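Local coordinates for Ika8 (Synthetic construct, PDB 6G6O), which is a computationally designed, symmetrical eight-bladed beta-propeller of the WD40 class, an artificial protein with no assigned catalytic or binding role, at residues V9-H14 / G315-W320; T19-S24 / V298-F303; T36-D41 / L48-G53; A60-D65 / T99-S104. All coordinates share one frame; numbering follows the deposited sequence.

How the contacts relate
From the N terminus the chain opens contact 1 at 9-14 and contact 2 at 19-24. Contact 3 is local: strand 37-41 turns back and pairs with 47-51, closing a hairpin in one blade. Contact 4 then brings the innermost strands of the next two blades side by side. Contacts 3 and 4 follow in series, and both nest inside contact 2, which closes when 298-303 reaches 19-24 near the axis. Contact 1 encloses everything, joining the N-terminal strand to the last blade at 315-320. Contacts 1 and 3 touch through His14 and Thr36, and contacts 2 and 4 through Ala22 and Phe63, so neighbouring blades are linked at both outer and inner radius.

Contact 1: residues V9-H14 / G315-W320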
loop_
_atom_site.group_PDB
_atom_site.type_symbol
_atom_site.label_atom_id
_atom_site.label_comp_id
_atom_site.label_asym_id
_atom_site.label_seq_id
_atom_site.Cartn_x
_atom_site.Cartn_y
_atom_site.Cartn_z
ATOM N N VAL A 9 -12.726 10.100 16.537
ATOM C CA VAL A 9 -13.586 11.073 15.878
ATOM C C VAL A 9 -14.522 10.346 14.926
ATOM O O VAL A 9 -14.308 9.185 14.568
ATOM C CB VAL A 9 -12.784 12.145 15.109
ATOM C CG1 VAL A 9 -12.296 13.227 16.055
ATOM C CG2 VAL A 9 -11.617 11.503 14.376
ATOM N N SER A 10 -15.572 11.050 14.515
ATOM C CA SER A 10 -16.553 10.539 13.567
ATOM C C SER A 10 -16.426 11.315 12.263
ATOM O O SER A 10 -16.634 12.534 12.241
ATOM C CB SER A 10 -17.970 10.654 14.132
ATOM O OG SER A 10 -18.940 10.411 13.131
ATOM N N LEU A 11 -16.079 10.614 11.187
ATOM C CA LEU A 11 -15.946 11.204 9.862
ATOM C C LEU A 11 -17.064 10.694 8.964
ATOM O O LEU A 11 -17.397 9.505 8.986
ATOM C CB LEU A 11 -14.588 10.869 9.242
ATOM C CG LEU A 11 -13.361 11.003 10.145
ATOM C CD1 LEU A 11 -12.171 10.310 9.510
ATOM C CD2 LEU A 11 -13.046 12.463 10.419
ATOM N N GLU A 12 -17.636 11.600 8.166
ATOM C CA GLU A 12 -18.788 11.232 7.347
ATOM C C GLU A 12 -18.400 10.260 6.237
ATOM O O GLU A 12 -19.147 9.320 5.939
ATOM C CB GLU A 12 -19.442 12.483 6.764
ATOM C CG GLU A 12 -20.938 12.335 6.531
ATOM C CD GLU A 12 -21.516 13.442 5.670
ATOM O OE1 GLU A 12 -21.051 14.596 5.785
ATOM O OE2 GLU A 12 -22.438 13.155 4.877
ATOM N N GLY A 13 -17.246 10.466 5.615
ATOM C CA GLY A 13 -16.791 9.573 4.569
ATOM C C GLY A 13 -17.306 9.965 3.197
ATOM O O GLY A 13 -17.667 11.114 2.928
ATOM N N HIS A 14 -17.350 8.970 2.316
ATOM C CA HIS A 14 -17.684 9.169 0.914
ATOM C C HIS A 14 -18.979 8.449 0.562
ATOM O O HIS A 14 -19.482 7.610 1.314
ATOM C CB HIS A 14 -16.550 8.676 0.005
ATOM C CG HIS A 14 -15.232 9.331 0.273
ATOM N ND1 HIS A 14 -14.610 10.151 -0.643
ATOM C CD2 HIS A 14 -14.416 9.288 1.353
ATOM C CE1 HIS A 14 -13.468 10.583 -0.139
ATOM N NE2 HIS A 14 -13.327 10.074 1.070
ATOM N N GLY A 315 -17.983 3.158 1.919
ATOM C CA GLY A 315 -17.567 4.543 1.951
ATOM C C GLY A 315 -17.288 5.097 3.328
ATOM O O GLY A 315 -16.970 6.286 3.444
ATOM N N THR A 316 -17.389 4.279 4.372
ATOM C CA THR A 316 -17.170 4.758 5.728
ATOM C C THR A 316 -15.679 4.839 6.027
ATOM O O THR A 316 -14.921 3.916 5.716
ATOM C CB THR A 316 -17.858 3.842 6.742
ATOM O OG1 THR A 316 -17.341 2.513 6.617
ATOM C CG2 THR A 316 -19.359 3.822 6.513
ATOM N N VAL A 317 -15.262 5.953 6.623
ATOM C CA VAL A 317 -13.909 6.133 7.131
ATOM C C VAL A 317 -14.005 6.284 8.640
ATOM O O VAL A 317 -14.791 7.099 9.137
ATOM C CB VAL A 317 -13.215 7.354 6.499
ATOM C CG1 VAL A 317 -11.756 7.410 6.915
ATOM C CG2 VAL A 317 -13.342 7.312 4.986
ATOM N N LYS A 318 -13.218 5.496 9.367
ATOM C CA LYS A 318 -13.263 5.495 10.821
ATOM C C LYS A 318 -11.855 5.612 11.387
ATOM O O LYS A 318 -10.883 5.139 10.790
ATOM C CB LYS A 318 -13.951 4.232 11.357
ATOM C CG LYS A 318 -15.434 4.161 11.016
ATOM C CD LYS A 318 -16.094 2.936 11.616
ATOM C CE LYS A 318 -17.585 2.920 11.326
ATOM N NZ LYS A 318 -18.238 1.695 11.860
ATOM N N VAL A 319 -11.762 6.258 12.546
ATOM C CA VAL A 319 -10.498 6.506 13.229
ATOM C C VAL A 319 -10.577 5.863 14.606
ATOM O O VAL A 319 -11.409 6.258 15.431
ATOM C CB VAL A 319 -10.197 8.009 13.341
ATOM C CG1 VAL A 319 -8.936 8.239 14.155
ATOM C CG2 VAL A 319 -10.070 8.628 11.960
ATOM N N TRP A 320 -9.717 4.879 14.849
ATOM C CA TRP A 320 -9.693 4.122 16.090
ATOM C C TRP A 320 -8.486 4.518 16.928
ATOM O O TRP A 320 -7.496 5.052 16.420
ATOM C CB TRP A 320 -9.653 2.615 15.813
ATOM C CG TRP A 320 -10.490 2.191 14.647
ATOM C CD1 TRP A 320 -10.083 2.059 13.351
ATOM C CD2 TRP A 320 -11.872 1.818 14.672
ATOM N NE1 TRP A 320 -11.129 1.642 12.566
ATOM C CE2 TRP A 320 -12.239 1.484 13.353
ATOM C CE3 TRP A 320 -12.836 1.738 15.682
ATOM C CZ2 TRP A 320 -13.526 1.078 13.019
ATOM C CZ3 TRP A 320 -14.115 1.338 15.345
ATOM C CH2 TRP A 320 -14.449 1.013 14.026
HETATM O O HOH W 1 -14.723 7.186 13.210
HETATM O O HOH W 2 -16.138 7.641 11.548
HETATM O O HOH W 3 -17.811 7.181 7.843
#
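The ring closure of this WD40-type beta-propeller, the so-called velcro, joins Val9, Leu11, Gly13 and His14 to Val319, Val317 and Gly315. Strand 7-10 from the N terminus forms the outer edge of the last blade, beside strand 317-321, and the touching parts run 163° apart. One direct backbone bond links the two segments: His14 N donates to Gly315 O at 2.9 Å with a nearly straight N-H...O angle of 171°. Between Val9-Leu11 and Val317-Val319 waters fill the gap, and direct bonding resumes between Leu8 and Val319. One water lies 3.0 Å from Leu11 N, whose hydrogen it accepts, and donates to Val317 O at 2.8 Å. A second links Leu11 O with Val317 N; a third, between Val9 O and Val319 N, is doubtful. Beside the waters, the apolar side chains stay in contact. Leu11 has CG anti to its carbonyl carbon (chi1 -45°), and from there CD1 reaches Val319 CG2 at 3.6 Å and Val317 CG1 at 3.9 Å. Val9 and Val319 run alongside each other, with Val9 CG2 3.9 Å from Val319 CB. Both glycines sit at backbone angles that would jam a CB against the preceding carbonyl; a CB on Gly13 would also strike Gly315 O, and one on Gly315 would strike His14 O. The edge of the His14 ring lies near Val317 CG2, while its ND1 is hydrogen-bonded to Thr36 OG1.

Contact 2: residues T19-S24 / V298-F303; sequences TALAFS and VTALQF
Gln302 NE2, Leu21 O and Leu301 O grip one water between the innermost strands of two neighbouring blades of the beta-propeller. The water accepts from Gln302 NE2 at 2.7 Å, donates to Leu21 O at 2.8 Å, and gives only a weak bond to Leu301 O. Strands 19-24 and 298-303 run nearly parallel, 13° between their directions, but their axes stay 6.5 Å apart, wider than the spacing within a sheet. Side chains and water therefore bridge the gap. Gln302 is the main bridge: its chain is kinked at chi2 (-66°), which turns the amide off the line of CB-CG and sets NE2 beside Leu21 O. Its CG passes Leu21 CG at 3.8 Å, the two chains passing with their tips heading opposite ways. Gln302 CB lies 3.6 Å from Phe23 CB, and the ring beyond goes on to Ile307 and Val309 of the last blade. An alanine in place of Gln302 would probably deprive the water of its amide donor and open a gap beside Leu21 CG. Two residues earlier, the small Ala300 allows close approach, its CB 3.6 Å from Leu21 CB. Thr299 and Ala300 together stand across from Gly311 in a classic beta bulge; Ala20 has the equivalent place opposite Gly31. A second water accepts from Phe23 N at 3.3 Å and donates weakly to Gln302 OE1.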
loop_
_atom_site.group_PDB
_atom_site.type_symbol
_atom_site.label_atom_id
_atom_site.label_comp_id
_atom_site.label_asym_id
_atom_site.label_seq_id
_atom_site.Cartn_x
_atom_site.Cartn_y
_atom_site.Cartn_z
ATOM N N THR A 19 -11.228 3.526 -1.878
ATOM C CA THR A 19 -10.252 2.839 -2.706
ATOM C C THR A 19 -8.816 3.255 -2.431
ATOM O O THR A 19 -7.897 2.615 -2.954
ATOM C CB THR A 19 -10.561 3.068 -4.193
ATOM O OG1 THR A 19 -10.581 4.473 -4.465
ATOM C CG2 THR A 19 -11.908 2.474 -4.559
ATOM N N ALA A 20 -8.592 4.293 -1.629
ATOM C CA ALA A 20 -7.245 4.737 -1.303
ATOM C C ALA A 20 -7.291 5.494 0.015
ATOM O O ALA A 20 -8.257 6.208 0.290
ATOM C CB ALA A 20 -6.666 5.621 -2.411
ATOM N N LEU A 21 -6.242 5.336 0.819
ATOM C CA LEU A 21 -6.210 5.923 2.152
ATOM C C LEU A 21 -4.779 6.300 2.499
ATOM O O LEU A 21 -3.865 5.489 2.333
ATOM C CB LEU A 21 -6.774 4.946 3.191
ATOM C CG LEU A 21 -7.091 5.458 4.598
ATOM C CD1 LEU A 21 -8.183 6.514 4.560
ATOM C CD2 LEU A 21 -7.495 4.298 5.494
ATOM N N ALA A 22 -4.595 7.526 2.981
ATOM C CA ALA A 22 -3.294 8.014 3.411
ATOM C C ALA A 22 -3.463 8.771 4.720
ATOM O O ALA A 22 -4.487 9.417 4.950
ATOM C CB ALA A 22 -2.649 8.912 2.351
ATOM N N PHE A 23 -2.445 8.689 5.575
ATOM C CA PHE A 23 -2.523 9.233 6.927
ATOM C C PHE A 23 -1.164 9.788 7.327
ATOM O O PHE A 23 -0.184 9.042 7.395
ATOM C CB PHE A 23 -2.979 8.155 7.915
ATOM C CG PHE A 23 -3.068 8.627 9.338
ATOM C CD1 PHE A 23 -3.467 9.921 9.632
ATOM C CD2 PHE A 23 -2.763 7.771 10.382
ATOM C CE1 PHE A 23 -3.548 10.354 10.937
ATOM C CE2 PHE A 23 -2.847 8.198 11.691
ATOM C CZ PHE A 23 -3.241 9.491 11.969
ATOM N N SER A 24 -1.114 11.089 7.603
ATOM C CA SER A 24 0.109 11.754 8.030
ATOM C C SER A 24 -0.236 12.830 9.049
ATOM O O SER A 24 -1.179 13.600 8.845
ATOM C CB SER A 24 0.851 12.369 6.837
ATOM O OG SER A 24 2.036 13.027 7.249
ATOM N N VAL A 298 -13.308 -4.204 4.693
ATOM C CA VAL A 298 -12.246 -3.239 4.950
ATOM C C VAL A 298 -11.295 -3.243 3.760
ATOM O O VAL A 298 -10.688 -4.270 3.437
ATOM C CB VAL A 298 -11.511 -3.566 6.255
ATOM C CG1 VAL A 298 -10.470 -2.502 6.557
ATOM C CG2 VAL A 298 -12.501 -3.690 7.404
ATOM N N THR A 299 -11.169 -2.093 3.096
ATOM C CA THR A 299 -10.396 -1.996 1.865
ATOM C C THR A 299 -9.065 -1.281 2.024
ATOM O O THR A 299 -8.211 -1.404 1.142
ATOM C CB THR A 299 -11.206 -1.273 0.781
ATOM O OG1 THR A 299 -11.301 0.120 1.103
ATOM C CG2 THR A 299 -12.601 -1.859 0.687
ATOM N N ALA A 300 -8.869 -0.540 3.111
ATOM C CA ALA A 300 -7.619 0.170 3.325
ATOM C C ALA A 300 -7.434 0.398 4.816
ATOM O O ALA A 300 -8.405 0.627 5.540
ATOM C CB ALA A 300 -7.599 1.503 2.570
ATOM N N LEU A 301 -6.184 0.330 5.264
ATOM C CA LEU A 301 -5.829 0.555 6.655
ATOM C C LEU A 301 -4.622 1.478 6.723
ATOM O O LEU A 301 -3.695 1.362 5.916
ATOM C CB LEU A 301 -5.515 -0.764 7.376
ATOM C CG LEU A 301 -6.688 -1.628 7.844
ATOM C CD1 LEU A 301 -6.184 -2.964 8.364
ATOM C CD2 LEU A 301 -7.495 -0.910 8.909
ATOM N N GLN A 302 -4.643 2.398 7.683
ATOM C CA GLN A 302 -3.505 3.263 7.966
ATOM C C GLN A 302 -3.299 3.291 9.471
ATOM O O GLN A 302 -4.260 3.442 10.230
ATOM C CB GLN A 302 -3.721 4.677 7.419
ATOM C CG GLN A 302 -3.592 4.789 5.903
ATOM C CD GLN A 302 -2.181 4.518 5.404
ATOM O OE1 GLN A 302 -1.197 4.880 6.048
ATOM N NE2 GLN A 302 -2.081 3.879 4.245
ATOM N N PHE A 303 -2.047 3.139 9.898
ATOM C CA PHE A 303 -1.717 2.946 11.306
ATOM C C PHE A 303 -0.495 3.791 11.635
ATOM O O PHE A 303 0.599 3.521 11.133
ATOM C CB PHE A 303 -1.457 1.470 11.601
ATOM C CG PHE A 303 -1.314 1.150 13.059
ATOM C CD1 PHE A 303 -1.773 2.023 14.029
ATOM C CD2 PHE A 303 -0.723 -0.035 13.460
ATOM C CE1 PHE A 303 -1.640 1.725 15.367
ATOM C CE2 PHE A 303 -0.587 -0.339 14.797
ATOM C CZ PHE A 303 -1.047 0.543 15.752
HETATM O O HOH W 4 -4.002 2.737 2.800
HETATM O O HOH W 5 0.534 7.597 4.764
#

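Contact 3: residues T36-D41 / L48-G53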
loop_
_atom_site.group_PDB
_atom_site.type_symbol
_atom_site.label_atom_id
_atom_site.label_comp_id
_atom_site.label_asym_id
_atom_site.label_seq_id
_atom_site.Cartn_x
_atom_site.Cartn_y
_atom_site.Cartn_z
ATOM N N THR A 36 -13.862 11.060 -5.850
ATOM C CA THR A 36 -13.855 12.082 -4.815
ATOM C C THR A 36 -12.707 11.850 -3.841
ATOM O O THR A 36 -12.472 10.722 -3.399
ATOM C CB THR A 36 -15.188 12.089 -4.067
ATOM O OG1 THR A 36 -15.448 10.783 -3.538
ATOM C CG2 THR A 36 -16.319 12.483 -5.004
ATOM N N ILE A 37 -11.992 12.924 -3.515
ATOM C CA ILE A 37 -10.938 12.909 -2.510
ATOM C C ILE A 37 -11.342 13.869 -1.401
ATOM O O ILE A 37 -11.751 15.003 -1.675
ATOM C CB ILE A 37 -9.573 13.301 -3.106
ATOM C CG1 ILE A 37 -9.202 12.363 -4.255
ATOM C CG2 ILE A 37 -8.493 13.281 -2.034
ATOM C CD1 ILE A 37 -7.782 12.530 -4.742
ATOM N N LYS A 38 -11.238 13.414 -0.154
ATOM C CA LYS A 38 -11.617 14.213 1.001
ATOM C C LYS A 38 -10.463 14.272 1.990
ATOM O O LYS A 38 -9.762 13.277 2.199
ATOM C CB LYS A 38 -12.867 13.644 1.683
ATOM C CG LYS A 38 -14.146 13.848 0.887
ATOM C CD LYS A 38 -15.305 13.077 1.499
ATOM C CE LYS A 38 -16.600 13.319 0.737
ATOM N NZ LYS A 38 -17.078 14.722 0.888
ATOM N N VAL A 39 -10.271 15.441 2.594
ATOM C CA VAL A 39 -9.205 15.681 3.562
ATOM C C VAL A 39 -9.848 15.875 4.928
ATOM O O VAL A 39 -10.682 16.770 5.107
ATOM C CB VAL A 39 -8.354 16.898 3.172
ATOM C CG1 VAL A 39 -7.239 17.112 4.181
ATOM C CG2 VAL A 39 -7.792 16.723 1.768
ATOM N N TRP A 40 -9.455 15.046 5.891
ATOM C CA TRP A 40 -10.074 15.023 7.208
ATOM C C TRP A 40 -9.130 15.578 8.266
ATOM O O TRP A 40 -7.905 15.524 8.123
ATOM C CB TRP A 40 -10.488 13.600 7.596
ATOM C CG TRP A 40 -11.294 12.896 6.555
ATOM C CD1 TRP A 40 -10.854 11.947 5.681
ATOM C CD2 TRP A 40 -12.689 13.080 6.280
ATOM N NE1 TRP A 40 -11.886 11.529 4.877
ATOM C CE2 TRP A 40 -13.023 12.211 5.225
ATOM C CE3 TRP A 40 -13.686 13.894 6.825
ATOM C CZ2 TRP A 40 -14.311 12.133 4.702
ATOM C CZ3 TRP A 40 -14.963 13.817 6.303
ATOM C CH2 TRP A 40 -15.264 12.944 5.253
ATOM N N ASP A 41 -9.720 16.110 9.333
ATOM C CA ASP A 41 -8.993 16.568 10.514
ATOM C C ASP A 41 -9.216 15.540 11.615
ATOM O O ASP A 41 -10.330 15.409 12.131
ATOM C CB ASP A 41 -9.470 17.954 10.947
ATOM C CG ASP A 41 -8.598 18.568 12.025
ATOM O OD1 ASP A 41 -7.683 17.885 12.530
ATOM O OD2 ASP A 41 -8.837 19.743 12.376
ATOM N N LEU A 48 -11.436 19.047 6.087
ATOM C CA LEU A 48 -10.794 20.304 5.724
ATOM C C LEU A 48 -11.381 20.864 4.438
ATOM O O LEU A 48 -11.644 22.068 4.341
ATOM C CB LEU A 48 -9.284 20.115 5.581
ATOM C CG LEU A 48 -8.443 20.202 6.857
ATOM C CD1 LEU A 48 -8.592 18.946 7.685
ATOM C CD2 LEU A 48 -6.980 20.462 6.535
ATOM N N ARG A 49 -11.609 20.006 3.446
ATOM C CA ARG A 49 -12.091 20.455 2.150
ATOM C C ARG A 49 -12.509 19.252 1.321
ATOM O O ARG A 49 -12.146 18.109 1.616
ATOM C CB ARG A 49 -11.022 21.254 1.403
ATOM C CG ARG A 49 -9.890 20.402 0.846
ATOM C CD ARG A 49 -8.829 21.252 0.165
ATOM N NE ARG A 49 -8.617 22.526 0.848
ATOM C CZ ARG A 49 -9.103 23.691 0.427
ATOM N NH1 ARG A 49 -8.864 24.799 1.114
ATOM N NH2 ARG A 49 -9.838 23.742 -0.676
ATOM N N ASP A 50 -13.278 19.534 0.274
ATOM C CA ASP A 50 -13.608 18.560 -0.759
ATOM C C ASP A 50 -12.690 18.827 -1.945
ATOM O O ASP A 50 -12.859 19.822 -2.658
ATOM C CB ASP A 50 -15.076 18.664 -1.167
ATOM C CG ASP A 50 -15.989 17.835 -0.289
ATOM O OD1 ASP A 50 -15.562 16.751 0.162
ATOM O OD2 ASP A 50 -17.137 18.266 -0.051
ATOM N N HIS A 51 -11.708 17.953 -2.143
ATOM C CA HIS A 51 -10.808 18.096 -3.278
ATOM C C HIS A 51 -11.565 17.849 -4.577
ATOM O O HIS A 51 -12.391 16.936 -4.666
ATOM C CB HIS A 51 -9.634 17.125 -3.150
ATOM C CG HIS A 51 -8.584 17.300 -4.204
ATOM N ND1 HIS A 51 -8.296 16.327 -5.136
ATOM C CD2 HIS A 51 -7.754 18.335 -4.471
ATOM C CE1 HIS A 51 -7.334 16.755 -5.934
ATOM N NE2 HIS A 51 -6.987 17.970 -5.551
ATOM N N ASP A 52 -11.289 18.681 -5.585
ATOM C CA ASP A 52 -11.932 18.500 -6.883
ATOM C C ASP A 52 -11.647 17.126 -7.470
ATOM O O ASP A 52 -12.432 16.638 -8.290
ATOM C CB ASP A 52 -11.491 19.599 -7.852
ATOM C CG ASP A 52 -10.048 20.005 -7.658
ATOM O OD1 ASP A 52 -9.322 19.292 -6.937
ATOM O OD2 ASP A 52 -9.640 21.041 -8.224
ATOM N N GLY A 53 -10.551 16.494 -7.062
ATOM C CA GLY A 53 -10.233 15.118 -7.359
ATOM C C GLY A 53 -10.118 14.824 -8.843
ATOM O O GLY A 53 -9.891 15.701 -9.682
#
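Backbone hydrogen bonds tie Leu48 to Val39 and His51 to Ile37 across strands whose directions differ by 173°. Leu48 N donates to Val39 O at 2.6 Å, and His51 N to Ile37 O at 3.0 Å; the bond from Val39 N to Arg49 O is weak at 3.4 Å. Charge adds one salt bridge, at the non-hydrogen-bonded pair Lys38-Asp50. The two side chains lie alongside each other, and the lysine is extended until its last torsion (chi4 -68°) turns NZ onto Asp50 OD1 at 2.6 Å. NZ comes to the syn side of that oxygen, 20° out of the carboxylate plane. A methionine in place of Lys38 would probably leave the Asp50 carboxylate without its countercharge. On the face of Ile37, Val39 and His51, Ile37 CB lies 3.8 Å from His51 CB; Val39 CG1 makes an apolar contact with Leu48 CB at 3.9 Å. Leu48 CD1 also reaches Asp41 CB at 3.5 Å, at the hairpin end. The His51 ring stacks on Trp80 of the next blade. Together these form the outer antiparallel hairpin of a WD40 blade, with Trp40-Asp41 as the name-giving Trp-Asp pair on its third strand.

Contact 4: residues A60-D65 / T99-S104; sequences ALQFKD and TALAFS. With GOL (glycerol), chain D.
Lys64 meets the Phe103 ring with CB, CE and NZ. CB starts 3.9 Å from Phe103 CD2. CG leaves anti to the backbone N, CG and CD form the arm, and a bend at chi3 (60°) carries CE over the ring, 3.5 Å from the centroid and directly above the face, in a CH-pi contact. A further bend at chi4 brings NZ to 3.9 Å from the same centroid, 20° off the normal, a cation-pi interaction over the same ring. NZ is not left to the ring alone: it is hydrogen-bonded to Lys105 O. Two residues before Lys64, Gln62 CB meets Phe103 CB at 3.7 Å, and a water lies between Gln62 OE1 and the Phe103 backbone, its short distance to Phe103 N making the details doubtful. Gln62 NE2 approaches Leu101 O at too poor an angle to bond; a glycerol, probably from the crystallisation liquor, acts as relay. NE2 donates to its O3 at 2.6 Å, O3 donates to Leu101 O, Leu101 N donates to O2 at 3.0 Å, and O1 donates to Thr99 O. Ala60 CB closes the row against Leu101 CG at 3.7 Å. The axes of strands 60-64 and 99-104 stay 6.7 Å apart and within 7° of parallel, as adjoining innermost strands of propeller blades. Leu61 and Phe63 pack back onto Ala20, Ala22 and Ser24 of strand 18-24; Phe103 also rests on Ile67 and Val69 of strand 67-72, while Ala100 and Ala102 meet Leu141 and Phe143 of strand 138-144.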
loop_
_atom_site.group_PDB
_atom_site.type_symbol
_atom_site.label_atom_id
_atom_site.label_comp_id
_atom_site.label_asym_id
_atom_site.label_seq_id
_atom_site.Cartn_x
_atom_site.Cartn_y
_atom_site.Cartn_z
ATOM N N ALA A 60 -4.812 5.234 -5.864
ATOM C CA ALA A 60 -3.652 5.250 -4.988
ATOM C C ALA A 60 -3.477 6.646 -4.413
ATOM O O ALA A 60 -3.799 7.645 -5.061
ATOM C CB ALA A 60 -2.380 4.814 -5.728
ATOM N N LEU A 61 -2.962 6.702 -3.188
ATOM C CA LEU A 61 -2.720 7.961 -2.503
ATOM C C LEU A 61 -1.350 7.918 -1.845
ATOM O O LEU A 61 -0.977 6.914 -1.233
ATOM C CB LEU A 61 -3.794 8.248 -1.443
ATOM C CG LEU A 61 -5.126 8.842 -1.904
ATOM C CD1 LEU A 61 -6.117 8.862 -0.755
ATOM C CD2 LEU A 61 -4.937 10.237 -2.470
ATOM N N GLN A 62 -0.606 9.014 -1.978
ATOM C CA GLN A 62 0.678 9.188 -1.310
ATOM C C GLN A 62 0.664 10.539 -0.615
ATOM O O GLN A 62 0.461 11.567 -1.265
ATOM C CB GLN A 62 1.839 9.100 -2.304
ATOM C CG GLN A 62 2.119 7.692 -2.793
ATOM C CD GLN A 62 2.569 6.772 -1.679
ATOM O OE1 GLN A 62 3.356 7.163 -0.819
ATOM N NE2 GLN A 62 2.066 5.543 -1.686
ATOM N N PHE A 63 0.876 10.537 0.698
ATOM C CA PHE A 63 0.779 11.744 1.516
ATOM C C PHE A 63 2.062 11.876 2.321
ATOM O O PHE A 63 2.292 11.110 3.262
ATOM C CB PHE A 63 -0.449 11.679 2.427
ATOM C CG PHE A 63 -0.705 12.935 3.214
ATOM C CD1 PHE A 63 -0.156 14.146 2.828
ATOM C CD2 PHE A 63 -1.506 12.898 4.343
ATOM C CE1 PHE A 63 -0.396 15.293 3.559
ATOM C CE2 PHE A 63 -1.750 14.042 5.076
ATOM C CZ PHE A 63 -1.195 15.239 4.685
ATOM N N LYS A 64 2.895 12.847 1.953
ATOM C CA LYS A 64 4.187 13.052 2.591
ATOM C C LYS A 64 4.384 14.539 2.832
ATOM O O LYS A 64 4.155 15.349 1.928
ATOM C CB LYS A 64 5.323 12.494 1.727
ATOM C CG LYS A 64 6.710 12.675 2.313
ATOM C CD LYS A 64 7.726 11.818 1.574
ATOM C CE LYS A 64 7.790 12.186 0.101
ATOM N NZ LYS A 64 8.447 13.503 -0.118
ATOM N N ASP A 65 4.807 14.890 4.049
ATOM C CA ASP A 65 4.975 16.280 4.457
ATOM C C ASP A 65 3.675 17.054 4.266
ATOM O O ASP A 65 2.714 16.854 5.016
ATOM C CB ASP A 65 6.125 16.938 3.687
ATOM C CG ASP A 65 7.475 16.330 4.027
ATOM O OD1 ASP A 65 7.639 15.833 5.161
ATOM O OD2 ASP A 65 8.373 16.347 3.159
ATOM N N THR A 99 -2.047 2.084 -11.078
ATOM C CA THR A 99 -2.216 0.977 -10.151
ATOM C C THR A 99 -1.224 0.987 -8.998
ATOM O O THR A 99 -1.400 0.210 -8.052
ATOM C CB THR A 99 -2.104 -0.369 -10.887
ATOM O OG1 THR A 99 -0.771 -0.541 -11.382
ATOM C CG2 THR A 99 -3.077 -0.426 -12.049
ATOM N N ALA A 100 -0.198 1.830 -9.043
ATOM C CA ALA A 100 0.789 1.877 -7.977
ATOM C C ALA A 100 1.410 3.262 -7.938
ATOM O O ALA A 100 1.659 3.871 -8.982
ATOM C CB ALA A 100 1.875 0.814 -8.166
ATOM N N LEU A 101 1.651 3.752 -6.727
ATOM C CA LEU A 101 2.280 5.043 -6.507
ATOM C C LEU A 101 3.380 4.891 -5.470
ATOM O O LEU A 101 3.223 4.166 -4.484
ATOM C CB LEU A 101 1.264 6.094 -6.041
ATOM C CG LEU A 101 0.446 6.811 -7.116
ATOM C CD1 LEU A 101 -0.415 7.891 -6.493
ATOM C CD2 LEU A 101 1.357 7.405 -8.171
ATOM N N ALA A 102 4.498 5.564 -5.711
ATOM C CA ALA A 102 5.588 5.649 -4.753
ATOM C C ALA A 102 6.026 7.100 -4.664
ATOM O O ALA A 102 6.034 7.816 -5.669
ATOM C CB ALA A 102 6.766 4.754 -5.149
ATOM N N PHE A 103 6.372 7.533 -3.455
ATOM C CA PHE A 103 6.712 8.928 -3.202
ATOM C C PHE A 103 7.888 8.965 -2.241
ATOM O O PHE A 103 7.788 8.465 -1.116
ATOM C CB PHE A 103 5.509 9.688 -2.631
ATOM C CG PHE A 103 5.645 11.184 -2.679
ATOM C CD1 PHE A 103 6.700 11.783 -3.344
ATOM C CD2 PHE A 103 4.707 11.990 -2.059
ATOM C CE1 PHE A 103 6.820 13.158 -3.384
ATOM C CE2 PHE A 103 4.819 13.365 -2.096
ATOM C CZ PHE A 103 5.877 13.950 -2.760
ATOM N N SER A 104 8.998 9.543 -2.689
ATOM C CA SER A 104 10.189 9.679 -1.866
ATOM C C SER A 104 10.935 10.929 -2.305
ATOM O O SER A 104 11.086 11.176 -3.505
ATOM C CB SER A 104 11.090 8.444 -1.972
ATOM O OG SER A 104 12.140 8.490 -1.020
HETATM C C1 GOL D . -1.267 1.379 -4.202
HETATM O O1 GOL D . -0.983 0.228 -4.933
HETATM C C2 GOL D . -0.054 2.320 -4.353
HETATM O O2 GOL D . 1.108 1.621 -4.634
HETATM C C3 GOL D . 0.034 3.082 -3.010
HETATM O O3 GOL D . 0.463 4.376 -3.305
HETATM O O HOH W 6 6.228 6.272 -1.350
#